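Local structure of cyclopropane mycolic acid synthase 1 (Mycobacterium tuberculosis, 1KPH) at residues Phe191-Phe194 with Ile195-Ile199; Arg261-Lys264 with Tyr265-Cys269; Cys269-Met272 with Phe273-Gly276; Phe142-Glu145 with Arg146-Ala149. The protein transfers a methylene group from S-adenosyl-L-methionine to a double bond at the distal position of alpha mycolic acids, forming a cyclopropane ring. All coordinates share one frame; numbering follows the deposited sequence.

Overall arrangement
Contact 4 comes first along the chain, where the loop after strand 132-136 enters helix 147-157 beside the bound S-adenosyl-L-homocysteine. Contact 1 follows on helix 186-199. Contacts 2 and 3 come last, on helix 256-275, and share Cys269; their centres are about 11 Å apart. Contact 1 packs on both, with its centre about 10 Å from that of contact 2 and about 15 Å from that of contact 3. These three touch the didecyl-dimethyl-ammonium, so the two helices form part of the pocket that holds this lipid-like molecule. Contact 4 touches none of them; centre to centre it lies 20 to 26 Å away.

Contact 1: Phe191-Phe194 with Ile195-Ile199; sequences FLKF and IVTEI. With 10A (didecyl-dimethyl-ammonium), chain G.
Phe191 and Ile195 meet one turn apart. Ile195 CG1 sits over one face of the Phe191 ring, 4.3 Å from its centroid, in a CH-pi contact offset toward the rim. Ile195 CD1 continues along the same ring and comes 3.9 Å from Phe191 CZ. It also lies 3.8 Å from Phe194 CD2, so this methyl lies between two phenylalanines. Both aromatic side chains leave the helix with CG opposite the backbone N (chi1 -171° in Phe191, 162° in Phe194), which sends the rings to the same side.

The Phe194 ring has two more neighbours within the helix. The carboxylate of Glu198 stands at its edge, nearly perpendicular to it (85°), with Glu198 OE2 3.6 Å from Phe194 CD1. At the far end of the ring, Ile199 CD1 approaches Phe194 CZ at 4.0 Å.

All of this lies on helix 186-199, one wall of the didecyl-dimethyl-ammonium pocket, probably the site of the lipid chain in this methyltransferase. The rings of Phe191 and Phe194 face helix 256-275: Phe191 packs on Cys269, the active-site residue by similarity, and Phe194 makes a cation-pi contact with Lys264. The pocket side is carried by Leu192 and Val196. Leu192 CD2 is 3.4 Å from C22 of the didecyl-dimethyl-ammonium, at the end of one decyl chain, and Val196 CG2 touches C2 of the other.

On the exposed side, Thr197 CG2 lies against Lys193 CE. The hydroxyl of Thr197 is turned back to the helix, with OG1 2.7 Å from Lys193 O and also near Phe194 O.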
loop_
_atom_site.group_PDB
_atom_site.type_symbol
_atom_site.label_atom_id
_atom_site.label_comp_id
_atom_site.label_asym_id
_atom_site.label_seq_id
_atom_site.Cartn_x
_atom_site.Cartn_y
_atom_site.Cartn_z
ATOM N N PHE A 191 -9.734 -12.649 -13.818
ATOM C CA PHE A 191 -9.244 -12.600 -12.443
ATOM C C PHE A 191 -9.342 -11.177 -11.897
ATOM O O PHE A 191 -9.630 -10.979 -10.718
ATOM C CB PHE A 191 -7.791 -13.078 -12.373
ATOM C CG PHE A 191 -7.280 -13.264 -10.967
ATOM C CD1 PHE A 191 -7.813 -14.254 -10.145
ATOM C CD2 PHE A 191 -6.260 -12.455 -10.468
ATOM C CE1 PHE A 191 -7.335 -14.439 -8.838
ATOM C CE2 PHE A 191 -5.776 -12.631 -9.164
ATOM C CZ PHE A 191 -6.315 -13.624 -8.352
ATOM N N LEU A 192 -9.095 -10.192 -12.759
ATOM C CA LEU A 192 -9.174 -8.786 -12.361
ATOM C C LEU A 192 -10.600 -8.465 -11.943
ATOM O O LEU A 192 -10.830 -7.707 -11.000
ATOM C CB LEU A 192 -8.792 -7.865 -13.519
ATOM C CG LEU A 192 -7.438 -8.050 -14.201
ATOM C CD1 LEU A 192 -7.214 -6.898 -15.176
ATOM C CD2 LEU A 192 -6.337 -8.089 -13.167
ATOM N N LYS A 193 -11.556 -9.031 -12.674
ATOM C CA LYS A 193 -12.969 -8.828 -12.384
ATOM C C LYS A 193 -13.244 -9.394 -10.995
ATOM O O LYS A 193 -13.901 -8.760 -10.166
ATOM C CB LYS A 193 -13.824 -9.536 -13.445
ATOM C CG LYS A 193 -15.332 -9.452 -13.236
ATOM C CD LYS A 193 -15.846 -10.596 -12.371
ATOM C CE LYS A 193 -17.357 -10.509 -12.203
ATOM N NZ LYS A 193 -17.922 -11.701 -11.508
ATOM N N PHE A 194 -12.718 -10.588 -10.744
ATOM C CA PHE A 194 -12.884 -11.242 -9.456
ATOM C C PHE A 194 -12.345 -10.386 -8.305
ATOM O O PHE A 194 -12.989 -10.246 -7.261
ATOM C CB PHE A 194 -12.158 -12.587 -9.456
ATOM C CG PHE A 194 -11.904 -13.126 -8.083
ATOM C CD1 PHE A 194 -12.964 -13.523 -7.270
ATOM C CD2 PHE A 194 -10.607 -13.211 -7.585
ATOM C CE1 PHE A 194 -12.739 -13.997 -5.983
ATOM C CE2 PHE A 194 -10.370 -13.683 -6.296
ATOM C CZ PHE A 194 -11.438 -14.077 -5.494
ATOM N N ILE A 195 -11.153 -9.829 -8.497
ATOM C CA ILE A 195 -10.528 -8.999 -7.475
ATOM C C ILE A 195 -11.355 -7.758 -7.151
ATOM O O ILE A 195 -11.637 -7.483 -5.986
ATOM C CB ILE A 195 -9.111 -8.554 -7.909
ATOM C CG1 ILE A 195 -8.189 -9.772 -8.008
ATOM C CG2 ILE A 195 -8.553 -7.548 -6.913
ATOM C CD1 ILE A 195 -8.028 -10.529 -6.705
ATOM N N VAL A 196 -11.741 -7.017 -8.184
ATOM C CA VAL A 196 -12.528 -5.800 -8.005
ATOM C C VAL A 196 -13.912 -6.062 -7.432
ATOM O O VAL A 196 -14.453 -5.235 -6.699
ATOM C CB VAL A 196 -12.718 -5.052 -9.339
ATOM C CG1 VAL A 196 -13.623 -3.833 -9.132
ATOM C CG2 VAL A 196 -11.375 -4.625 -9.888
ATOM N N THR A 197 -14.484 -7.211 -7.766
ATOM C CA THR A 197 -15.821 -7.539 -7.295
ATOM C C THR A 197 -15.890 -8.165 -5.905
ATOM O O THR A 197 -16.756 -7.808 -5.110
ATOM C CB THR A 197 -16.539 -8.473 -8.301
ATOM O OG1 THR A 197 -15.796 -9.689 -8.442
ATOM C CG2 THR A 197 -16.648 -7.805 -9.662
ATOM N N GLU A 198 -14.977 -9.079 -5.599
ATOM C CA GLU A 198 -15.004 -9.753 -4.303
ATOM C C GLU A 198 -13.896 -9.429 -3.300
ATOM O O GLU A 198 -14.005 -9.803 -2.131
ATOM C CB GLU A 198 -15.043 -11.270 -4.519
ATOM C CG GLU A 198 -16.305 -11.759 -5.201
ATOM C CD GLU A 198 -16.267 -13.239 -5.512
ATOM O OE1 GLU A 198 -16.035 -14.041 -4.581
ATOM O OE2 GLU A 198 -16.475 -13.601 -6.692
ATOM N N ILE A 199 -12.840 -8.750 -3.735
ATOM C CA ILE A 199 -11.739 -8.432 -2.823
ATOM C C ILE A 199 -11.571 -6.932 -2.587
ATOM O O ILE A 199 -11.634 -6.462 -1.449
ATOM C CB ILE A 199 -10.395 -8.994 -3.353
ATOM C CG1 ILE A 199 -10.551 -10.471 -3.728
ATOM C CG2 ILE A 199 -9.309 -8.841 -2.287
ATOM C CD1 ILE A 199 -10.953 -11.368 -2.585
HETATM C C1 10A G . -7.481 -4.316 -12.197
HETATM C C2 10A G . -8.140 -3.922 -10.871
HETATM C C3 10A G . -7.083 -3.828 -9.765
HETATM C C4 10A G . -7.607 -3.459 -8.370
HETATM C C5 10A G . -6.397 -3.428 -7.426
HETATM C C6 10A G . -6.710 -3.142 -5.949
HETATM C C7 10A G . -5.352 -3.217 -5.235
HETATM C C8 10A G . -5.413 -3.124 -3.708
HETATM C C9 10A G . -3.977 -3.287 -3.165
HETATM C C10 10A G . -3.999 -3.417 -1.642
HETATM N N1 10A G . -2.755 -3.815 -0.831
HETATM C C11 10A G . -3.213 -3.930 0.609
HETATM C C12 10A G . -1.704 -2.733 -0.865
HETATM C C13 10A G . -2.039 -5.107 -1.255
HETATM C C14 10A G . -2.767 -6.485 -1.346
HETATM C C15 10A G . -2.030 -7.606 -2.118
HETATM C C16 10A G . -1.727 -7.411 -3.623
HETATM C C17 10A G . -2.989 -7.339 -4.503
HETATM C C18 10A G . -2.671 -7.177 -5.996
HETATM C C19 10A G . -3.968 -7.124 -6.815
HETATM C C20 10A G . -3.623 -7.015 -8.309
HETATM C C21 10A G . -4.883 -6.999 -9.177
HETATM C C22 10A G . -4.462 -6.916 -10.645
#

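Contact 2: Arg261-Lys264 with Tyr265-Cys269; sequences RYMK and YLTGC. With 10A (didecyl-dimethyl-ammonium), chain G.
The backbone from Arg261 to Cys269 is regular alpha helix, and the bond from Leu266 N to Tyr262 O is short and nearly straight (2.8 Å, 172°). This is the middle of helix 256-275, which lines the didecyl-dimethyl-ammonium pocket of the methyltransferase and carries Cys269, the active-site residue by similarity.

Tyr262 and Tyr265 point the same way and form an offset edge-to-face pair. The edge of Tyr265 is directed at the face of Tyr262, with the planes at 80° and the centroids 5.5 Å apart. Tyr265 CD2 touches Tyr262 CD2 at 3.7 Å. Leu266 CD2 lies over the rim of one face of the Tyr265 ring.

The hydroxyl of Tyr265 is hydrogen-bonded to that of Tyr33, a cofactor-binding residue by similarity. Tyr265 OH also lies 3.2 Å from C14 of the didecyl-dimethyl-ammonium, close to its ammonium head. One turn on, Cys269 SG is 3.6 Å from C19 of the same decyl chain.

With chi1 at 66°, the Thr267 hydroxyl turns back toward the preceding turn. Met263 O thus accepts two bonds, both 2.9 Å long, from Thr267 N and Thr267 OG1, which approach from opposite faces of its carbonyl plane.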
loop_
_atom_site.group_PDB
_atom_site.type_symbol
_atom_site.label_atom_id
_atom_site.label_comp_id
_atom_site.label_asym_id
_atom_site.label_seq_id
_atom_site.Cartn_x
_atom_site.Cartn_y
_atom_site.Cartn_z
ATOM N N ARG A 261 -12.149 -17.470 -0.564
ATOM C CA ARG A 261 -12.021 -16.268 -1.369
ATOM C C ARG A 261 -10.631 -15.655 -1.213
ATOM O O ARG A 261 -9.989 -15.297 -2.198
ATOM C CB ARG A 261 -13.096 -15.259 -0.964
ATOM C CG ARG A 261 -13.164 -14.023 -1.844
ATOM C CD ARG A 261 -14.453 -13.265 -1.585
ATOM N NE ARG A 261 -14.575 -12.878 -0.184
ATOM C CZ ARG A 261 -15.675 -12.368 0.359
ATOM N NH1 ARG A 261 -16.760 -12.184 -0.381
ATOM N NH2 ARG A 261 -15.690 -12.038 1.643
ATOM N N TYR A 262 -10.160 -15.541 0.024
ATOM C CA TYR A 262 -8.844 -14.962 0.250
ATOM C C TYR A 262 -7.691 -15.821 -0.253
ATOM O O TYR A 262 -6.678 -15.291 -0.703
ATOM C CB TYR A 262 -8.651 -14.610 1.727
ATOM C CG TYR A 262 -9.145 -13.216 2.034
ATOM C CD1 TYR A 262 -10.508 -12.924 2.027
ATOM C CD2 TYR A 262 -8.247 -12.168 2.243
ATOM C CE1 TYR A 262 -10.967 -11.628 2.214
ATOM C CE2 TYR A 262 -8.698 -10.861 2.431
ATOM C CZ TYR A 262 -10.061 -10.603 2.414
ATOM O OH TYR A 262 -10.524 -9.323 2.593
ATOM N N MET A 263 -7.831 -17.140 -0.188
ATOM C CA MET A 263 -6.766 -18.001 -0.690
ATOM C C MET A 263 -6.698 -17.825 -2.207
ATOM O O MET A 263 -5.619 -17.705 -2.786
ATOM C CB MET A 263 -7.040 -19.469 -0.351
ATOM C CG MET A 263 -6.759 -19.852 1.095
ATOM S SD MET A 263 -5.021 -19.608 1.559
ATOM C CE MET A 263 -4.212 -20.894 0.573
ATOM N N LYS A 264 -7.864 -17.806 -2.844
ATOM C CA LYS A 264 -7.943 -17.641 -4.290
ATOM C C LYS A 264 -7.295 -16.320 -4.693
ATOM O O LYS A 264 -6.583 -16.244 -5.694
ATOM C CB LYS A 264 -9.408 -17.667 -4.744
ATOM C CG LYS A 264 -9.622 -17.379 -6.230
ATOM C CD LYS A 264 -11.107 -17.435 -6.587
ATOM C CE LYS A 264 -11.354 -17.062 -8.041
ATOM N NZ LYS A 264 -12.805 -17.115 -8.372
ATOM N N TYR A 265 -7.541 -15.287 -3.896
ATOM C CA TYR A 265 -6.992 -13.963 -4.150
ATOM C C TYR A 265 -5.475 -13.927 -3.935
ATOM O O TYR A 265 -4.726 -13.506 -4.824
ATOM C CB TYR A 265 -7.741 -12.944 -3.265
ATOM C CG TYR A 265 -6.926 -11.857 -2.581
ATOM C CD1 TYR A 265 -6.135 -10.966 -3.311
ATOM C CD2 TYR A 265 -6.984 -11.700 -1.192
ATOM C CE1 TYR A 265 -5.424 -9.940 -2.672
ATOM C CE2 TYR A 265 -6.279 -10.684 -0.545
ATOM C CZ TYR A 265 -5.501 -9.805 -1.289
ATOM O OH TYR A 265 -4.820 -8.789 -0.644
ATOM N N LEU A 266 -5.017 -14.396 -2.779
ATOM C CA LEU A 266 -3.585 -14.394 -2.487
ATOM C C LEU A 266 -2.761 -15.197 -3.495
ATOM O O LEU A 266 -1.788 -14.690 -4.059
ATOM C CB LEU A 266 -3.336 -14.918 -1.071
ATOM C CG LEU A 266 -3.857 -14.022 0.058
ATOM C CD1 LEU A 266 -3.654 -14.716 1.391
ATOM C CD2 LEU A 266 -3.133 -12.673 0.034
ATOM N N THR A 267 -3.160 -16.440 -3.740
ATOM C CA THR A 267 -2.429 -17.291 -4.672
ATOM C C THR A 267 -2.486 -16.768 -6.108
ATOM O O THR A 267 -1.471 -16.744 -6.810
ATOM C CB THR A 267 -2.964 -18.736 -4.642
ATOM O OG1 THR A 267 -4.302 -18.765 -5.148
ATOM C CG2 THR A 267 -2.959 -19.273 -3.213
ATOM N N GLY A 268 -3.671 -16.345 -6.540
ATOM C CA GLY A 268 -3.824 -15.830 -7.892
ATOM C C GLY A 268 -2.898 -14.667 -8.197
ATOM O O GLY A 268 -2.219 -14.647 -9.228
ATOM N N CYS A 269 -2.870 -13.692 -7.298
ATOM C CA CYS A 269 -2.017 -12.523 -7.464
ATOM C C CYS A 269 -0.546 -12.918 -7.545
ATOM O O CYS A 269 0.218 -12.340 -8.317
ATOM C CB CYS A 269 -2.231 -11.546 -6.304
ATOM S SG CYS A 269 -3.825 -10.698 -6.352
HETATM C C1 10A G . -7.481 -4.316 -12.197
HETATM C C2 10A G . -8.140 -3.922 -10.871
HETATM C C3 10A G . -7.083 -3.828 -9.765
HETATM C C4 10A G . -7.607 -3.459 -8.370
HETATM C C5 10A G . -6.397 -3.428 -7.426
HETATM C C6 10A G . -6.710 -3.142 -5.949
HETATM C C7 10A G . -5.352 -3.217 -5.235
HETATM C C8 10A G . -5.413 -3.124 -3.708
HETATM C C9 10A G . -3.977 -3.287 -3.165
HETATM C C10 10A G . -3.999 -3.417 -1.642
HETATM N N1 10A G . -2.755 -3.815 -0.831
HETATM C C11 10A G . -3.213 -3.930 0.609
HETATM C C12 10A G . -1.704 -2.733 -0.865
HETATM C C13 10A G . -2.039 -5.107 -1.255
HETATM C C14 10A G . -2.767 -6.485 -1.346
HETATM C C15 10A G . -2.030 -7.606 -2.118
HETATM C C16 10A G . -1.727 -7.411 -3.623
HETATM C C17 10A G . -2.989 -7.339 -4.503
HETATM C C18 10A G . -2.671 -7.177 -5.996
HETATM C C19 10A G . -3.968 -7.124 -6.815
HETATM C C20 10A G . -3.623 -7.015 -8.309
HETATM C C21 10A G . -4.883 -6.999 -9.177
HETATM C C22 10A G . -4.462 -6.916 -10.645
#

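Contact 3: Cys269-Met272 with Phe273-Gly276; sequences CAEM and FRIG. With 10A (didecyl-dimethyl-ammonium), chain G.
A Schellman motif closes helix 256-275 here, and Gly276 is its C-prime residue. The motif pairs Tyr277 N with Met272 O and, weakly, Gly276 N with Phe273 O. Gly276 has positive phi (94°), the left-handed conformation that this cap requires. Its N also makes a weak bond of 3.2 Å to Met272 O. The bond before these is still a good helical one, from Ile275 N to Glu271 O at 2.9 Å.

Glu271 and Arg274 form a salt bridge on the exposed side. Arg274 grips side-on with two nitrogens. Arg274 NE reaches Glu271 OE2 at 2.8 Å in a nearly straight bond (165°), with the oxygen in the guanidinium plane. Arg274 NH2 reaches Glu271 OE1 at 3.2 Å. The two flat groups are turned 64° apart, and both carboxylate oxygens are met from above the carboxylate plane. Glu271 bends at chi2, which brings its carboxylate back toward Arg274. One face of the guanidinium lies over the backbone of Ala270, with Ala270 O 4.0 Å above its centre.

On another side of the helix, Met272 and Ile275 run alongside each other, Met272 CE touching Ile275 CG2 at 3.7 Å. The Phe273 ring points to the ligand pocket, where C18 of the didecyl-dimethyl-ammonium lies at its edge.

Phe273 also stacks on Tyr232 of helix 229-245, and Arg274 NH1 forms a second salt bridge to Asp237 of that helix. Met272 packs on Phe188 of helix 186-199 and on Ile278 of strand 278-286.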
loop_
_atom_site.group_PDB
_atom_site.type_symbol
_atom_site.label_atom_id
_atom_site.label_comp_id
_atom_site.label_asym_id
_atom_site.label_seq_id
_atom_site.Cartn_x
_atom_site.Cartn_y
_atom_site.Cartn_z
ATOM N N CYS A 269 -2.870 -13.692 -7.298
ATOM C CA CYS A 269 -2.017 -12.523 -7.464
ATOM C C CYS A 269 -0.546 -12.918 -7.545
ATOM O O CYS A 269 0.218 -12.340 -8.317
ATOM C CB CYS A 269 -2.231 -11.546 -6.304
ATOM S SG CYS A 269 -3.825 -10.698 -6.352
ATOM N N ALA A 270 -0.158 -13.909 -6.745
ATOM C CA ALA A 270 1.220 -14.381 -6.722
ATOM C C ALA A 270 1.668 -14.825 -8.114
ATOM O O ALA A 270 2.786 -14.523 -8.543
ATOM C CB ALA A 270 1.359 -15.532 -5.725
ATOM N N GLU A 271 0.800 -15.542 -8.820
ATOM C CA GLU A 271 1.132 -16.010 -10.161
ATOM C C GLU A 271 1.161 -14.840 -11.135
ATOM O O GLU A 271 1.997 -14.792 -12.038
ATOM C CB GLU A 271 0.118 -17.050 -10.633
ATOM C CG GLU A 271 0.103 -18.313 -9.792
ATOM C CD GLU A 271 1.447 -19.028 -9.774
ATOM O OE1 GLU A 271 1.608 -19.964 -8.961
ATOM O OE2 GLU A 271 2.338 -18.661 -10.572
ATOM N N MET A 272 0.246 -13.894 -10.944
ATOM C CA MET A 272 0.180 -12.724 -11.806
ATOM C C MET A 272 1.503 -11.963 -11.772
ATOM O O MET A 272 1.960 -11.459 -12.800
ATOM C CB MET A 272 -0.968 -11.812 -11.372
ATOM C CG MET A 272 -2.066 -11.658 -12.414
ATOM S SD MET A 272 -2.700 -13.242 -13.026
ATOM C CE MET A 272 -1.732 -13.453 -14.524
ATOM N N PHE A 273 2.117 -11.877 -10.595
ATOM C CA PHE A 273 3.395 -11.187 -10.478
ATOM C C PHE A 273 4.510 -12.061 -11.027
ATOM O O PHE A 273 5.449 -11.563 -11.646
ATOM C CB PHE A 273 3.697 -10.816 -9.021
ATOM C CG PHE A 273 3.030 -9.541 -8.569
ATOM C CD1 PHE A 273 1.929 -9.574 -7.724
ATOM C CD2 PHE A 273 3.499 -8.306 -9.010
ATOM C CE1 PHE A 273 1.299 -8.396 -7.322
ATOM C CE2 PHE A 273 2.878 -7.119 -8.617
ATOM C CZ PHE A 273 1.776 -7.166 -7.772
ATOM N N ARG A 274 4.396 -13.369 -10.808
ATOM C CA ARG A 274 5.399 -14.314 -11.286
ATOM C C ARG A 274 5.524 -14.265 -12.810
ATOM O O ARG A 274 6.633 -14.236 -13.341
ATOM C CB ARG A 274 5.046 -15.741 -10.839
ATOM C CG ARG A 274 6.176 -16.470 -10.109
ATOM C CD ARG A 274 5.873 -17.961 -9.933
ATOM N NE ARG A 274 4.697 -18.205 -9.099
ATOM C CZ ARG A 274 4.662 -18.042 -7.779
ATOM N NH1 ARG A 274 5.744 -17.639 -7.126
ATOM N NH2 ARG A 274 3.538 -18.270 -7.112
ATOM N N ILE A 275 4.392 -14.237 -13.509
ATOM C CA ILE A 275 4.393 -14.201 -14.970
ATOM C C ILE A 275 4.615 -12.802 -15.552
ATOM O O ILE A 275 4.916 -12.656 -16.737
ATOM C CB ILE A 275 3.082 -14.795 -15.543
ATOM C CG1 ILE A 275 3.174 -14.881 -17.067
ATOM C CG2 ILE A 275 1.894 -13.946 -15.127
ATOM C CD1 ILE A 275 2.026 -15.625 -17.711
ATOM N N GLY A 276 4.453 -11.773 -14.724
ATOM C CA GLY A 276 4.684 -10.418 -15.191
ATOM C C GLY A 276 3.524 -9.581 -15.704
ATOM O O GLY A 276 3.760 -8.536 -16.311
HETATM C C1 10A G . -7.481 -4.316 -12.197
HETATM C C2 10A G . -8.140 -3.922 -10.871
HETATM C C3 10A G . -7.083 -3.828 -9.765
HETATM C C4 10A G . -7.607 -3.459 -8.370
HETATM C C5 10A G . -6.397 -3.428 -7.426
HETATM C C6 10A G . -6.710 -3.142 -5.949
HETATM C C7 10A G . -5.352 -3.217 -5.235
HETATM C C8 10A G . -5.413 -3.124 -3.708
HETATM C C9 10A G . -3.977 -3.287 -3.165
HETATM C C10 10A G . -3.999 -3.417 -1.642
HETATM N N1 10A G . -2.755 -3.815 -0.831
HETATM C C11 10A G . -3.213 -3.930 0.609
HETATM C C12 10A G . -1.704 -2.733 -0.865
HETATM C C13 10A G . -2.039 -5.107 -1.255
HETATM C C14 10A G . -2.767 -6.485 -1.346
HETATM C C15 10A G . -2.030 -7.606 -2.118
HETATM C C16 10A G . -1.727 -7.411 -3.623
HETATM C C17 10A G . -2.989 -7.339 -4.503
HETATM C C18 10A G . -2.671 -7.177 -5.996
HETATM C C19 10A G . -3.968 -7.124 -6.815
HETATM C C20 10A G . -3.623 -7.015 -8.309
HETATM C C21 10A G . -4.883 -6.999 -9.177
HETATM C C22 10A G . -4.462 -6.916 -10.645
#

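Contact 4: Phe142-Glu145 with Arg146-Ala149; sequences FGHE and RYDA. With SAH (S-adenosyl-L-homocysteine), chain F.
Tyr147 folds back over the loop before it, and His144 lies against its ring. The CA of His144 sits almost exactly over the ring centre of Tyr147, 3.6 Å from the centroid and 8° off the normal, a close CH-pi contact. The two side chains run side by side in the same direction, their ring planes turned 50° apart. At the far end, Tyr147 OH lies in the plane of the imidazole at its edge, 3.2 Å from His144 CD2. His144 NE2 is directed elsewhere, to a hydrogen bond with Leu205 O. Phe142 CB touches the edge of the Tyr147 ring, 4.0 Å from Tyr147 CE2.

These residues form the entry to helix 147-157, in the loop that follows strand 132-136 of the Rossmann-like methyltransferase fold. The loop borders the cofactor pocket: Phe142 CE1 lies 3.7 Å from C5 of the S-adenosyl-L-homocysteine adenine, whose N7 lies in the plane of the phenyl ring, at its edge.

Arg146 N bonds to Gly143 O at 2.9 Å, from above the carbonyl plane. The Arg146 side chain is extended from CG to NE, and its CB and CG pass near Phe142 O. That reach carries the guanidinium to Glu124, a cofactor-binding residue by similarity, with which Arg146 NH1 forms a salt bridge.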
loop_
_atom_site.group_PDB
_atom_site.type_symbol
_atom_site.label_atom_id
_atom_site.label_comp_id
_atom_site.label_asym_id
_atom_site.label_seq_id
_atom_site.Cartn_x
_atom_site.Cartn_y
_atom_site.Cartn_z
ATOM N N PHE A 142 -7.520 4.886 -4.993
ATOM C CA PHE A 142 -7.927 6.238 -5.364
ATOM C C PHE A 142 -8.826 6.309 -6.598
ATOM O O PHE A 142 -9.796 7.070 -6.618
ATOM C CB PHE A 142 -6.690 7.123 -5.601
ATOM C CG PHE A 142 -5.790 7.277 -4.393
ATOM C CD1 PHE A 142 -6.124 6.712 -3.163
ATOM C CD2 PHE A 142 -4.609 8.006 -4.491
ATOM C CE1 PHE A 142 -5.296 6.874 -2.051
ATOM C CE2 PHE A 142 -3.773 8.172 -3.386
ATOM C CZ PHE A 142 -4.120 7.605 -2.164
ATOM N N GLY A 143 -8.501 5.521 -7.618
ATOM C CA GLY A 143 -9.272 5.540 -8.847
ATOM C C GLY A 143 -8.635 6.517 -9.823
ATOM O O GLY A 143 -8.227 7.610 -9.424
ATOM N N HIS A 144 -8.539 6.128 -11.094
ATOM C CA HIS A 144 -7.943 6.983 -12.124
ATOM C C HIS A 144 -8.508 8.404 -12.089
ATOM O O HIS A 144 -7.793 9.376 -12.340
ATOM C CB HIS A 144 -8.197 6.402 -13.522
ATOM C CG HIS A 144 -7.482 5.114 -13.796
ATOM N ND1 HIS A 144 -7.521 4.492 -15.026
ATOM C CD2 HIS A 144 -6.707 4.332 -13.006
ATOM C CE1 HIS A 144 -6.800 3.386 -14.983
ATOM N NE2 HIS A 144 -6.297 3.265 -13.768
ATOM N N GLU A 145 -9.797 8.508 -11.784
ATOM C CA GLU A 145 -10.491 9.789 -11.740
ATOM C C GLU A 145 -9.981 10.773 -10.695
ATOM O O GLU A 145 -10.208 11.977 -10.822
ATOM C CB GLU A 145 -11.989 9.567 -11.520
ATOM C CG GLU A 145 -12.319 8.740 -10.291
ATOM C CD GLU A 145 -12.315 7.245 -10.569
ATOM O OE1 GLU A 145 -11.369 6.750 -11.221
ATOM O OE2 GLU A 145 -13.263 6.563 -10.123
ATOM N N ARG A 146 -9.295 10.280 -9.668
ATOM C CA ARG A 146 -8.794 11.168 -8.628
ATOM C C ARG A 146 -7.278 11.312 -8.576
ATOM O O ARG A 146 -6.756 12.046 -7.735
ATOM C CB ARG A 146 -9.311 10.720 -7.260
ATOM C CG ARG A 146 -10.824 10.777 -7.136
ATOM C CD ARG A 146 -11.287 10.578 -5.704
ATOM N NE ARG A 146 -12.743 10.580 -5.617
ATOM C CZ ARG A 146 -13.430 10.449 -4.489
ATOM N NH1 ARG A 146 -12.798 10.302 -3.329
ATOM N NH2 ARG A 146 -14.756 10.456 -4.522
ATOM N N TYR A 147 -6.573 10.625 -9.473
ATOM C CA TYR A 147 -5.113 10.695 -9.500
ATOM C C TYR A 147 -4.601 12.126 -9.579
ATOM O O TYR A 147 -3.738 12.527 -8.807
ATOM C CB TYR A 147 -4.557 9.904 -10.686
ATOM C CG TYR A 147 -4.674 8.399 -10.566
ATOM C CD1 TYR A 147 -4.310 7.576 -11.634
ATOM C CD2 TYR A 147 -5.134 7.792 -9.394
ATOM C CE1 TYR A 147 -4.400 6.193 -11.544
ATOM C CE2 TYR A 147 -5.231 6.399 -9.294
ATOM C CZ TYR A 147 -4.860 5.609 -10.378
ATOM O OH TYR A 147 -4.943 4.236 -10.307
ATOM N N ASP A 148 -5.134 12.894 -10.520
ATOM C CA ASP A 148 -4.714 14.276 -10.696
ATOM C C ASP A 148 -4.928 15.102 -9.429
ATOM O O ASP A 148 -4.076 15.907 -9.052
ATOM C CB ASP A 148 -5.472 14.904 -11.870
ATOM C CG ASP A 148 -5.001 16.307 -12.179
ATOM O OD1 ASP A 148 -5.618 17.274 -11.681
ATOM O OD2 ASP A 148 -4.001 16.438 -12.912
ATOM N N ALA A 149 -6.065 14.898 -8.773
ATOM C CA ALA A 149 -6.372 15.633 -7.551
ATOM C C ALA A 149 -5.372 15.276 -6.457
ATOM O O ALA A 149 -4.921 16.143 -5.706
ATOM C CB ALA A 149 -7.786 15.316 -7.088
HETATM N N SAH F . 0.395 1.478 3.641
HETATM C CA SAH F . 0.029 0.348 4.495
HETATM C CB SAH F . -1.394 -0.160 4.179
HETATM C CG SAH F . -1.773 -0.434 2.706
HETATM C C SAH F . 1.030 -0.810 4.342
HETATM O OXT SAH F . 0.956 -1.767 5.133
HETATM C "C5'" SAH F . -4.284 0.408 1.762
HETATM C "C4'" SAH F . -4.420 1.545 2.766
HETATM O "O4'" SAH F . -4.677 2.830 2.138
HETATM C "C3'" SAH F . -5.548 1.322 3.771
HETATM O "O3'" SAH F . -5.072 1.670 5.098
HETATM C "C2'" SAH F . -6.638 2.250 3.293
HETATM O "O2'" SAH F . -7.535 2.622 4.342
HETATM C "C1'" SAH F . -5.861 3.400 2.749
HETATM N N9 SAH F . -6.613 4.217 1.790
HETATM C C8 SAH F . -7.317 3.868 0.679
HETATM N N7 SAH F . -7.882 4.827 0.015
HETATM C C5 SAH F . -7.515 5.947 0.762
HETATM C C6 SAH F . -7.788 7.462 0.625
HETATM N N6 SAH F . -8.518 7.989 -0.371
HETATM N N1 SAH F . -7.241 8.276 1.588
HETATM C C2 SAH F . -6.502 7.729 2.591
HETATM N N3 SAH F . -6.196 6.427 2.813
HETATM C C4 SAH F . -6.740 5.587 1.851
HETATM O O HOH W 1 -6.409 3.474 -8.507
HETATM O O HOH W 2 -7.186 11.909 -12.559
HETATM O O HOH W 3 -8.213 14.009 -10.355
#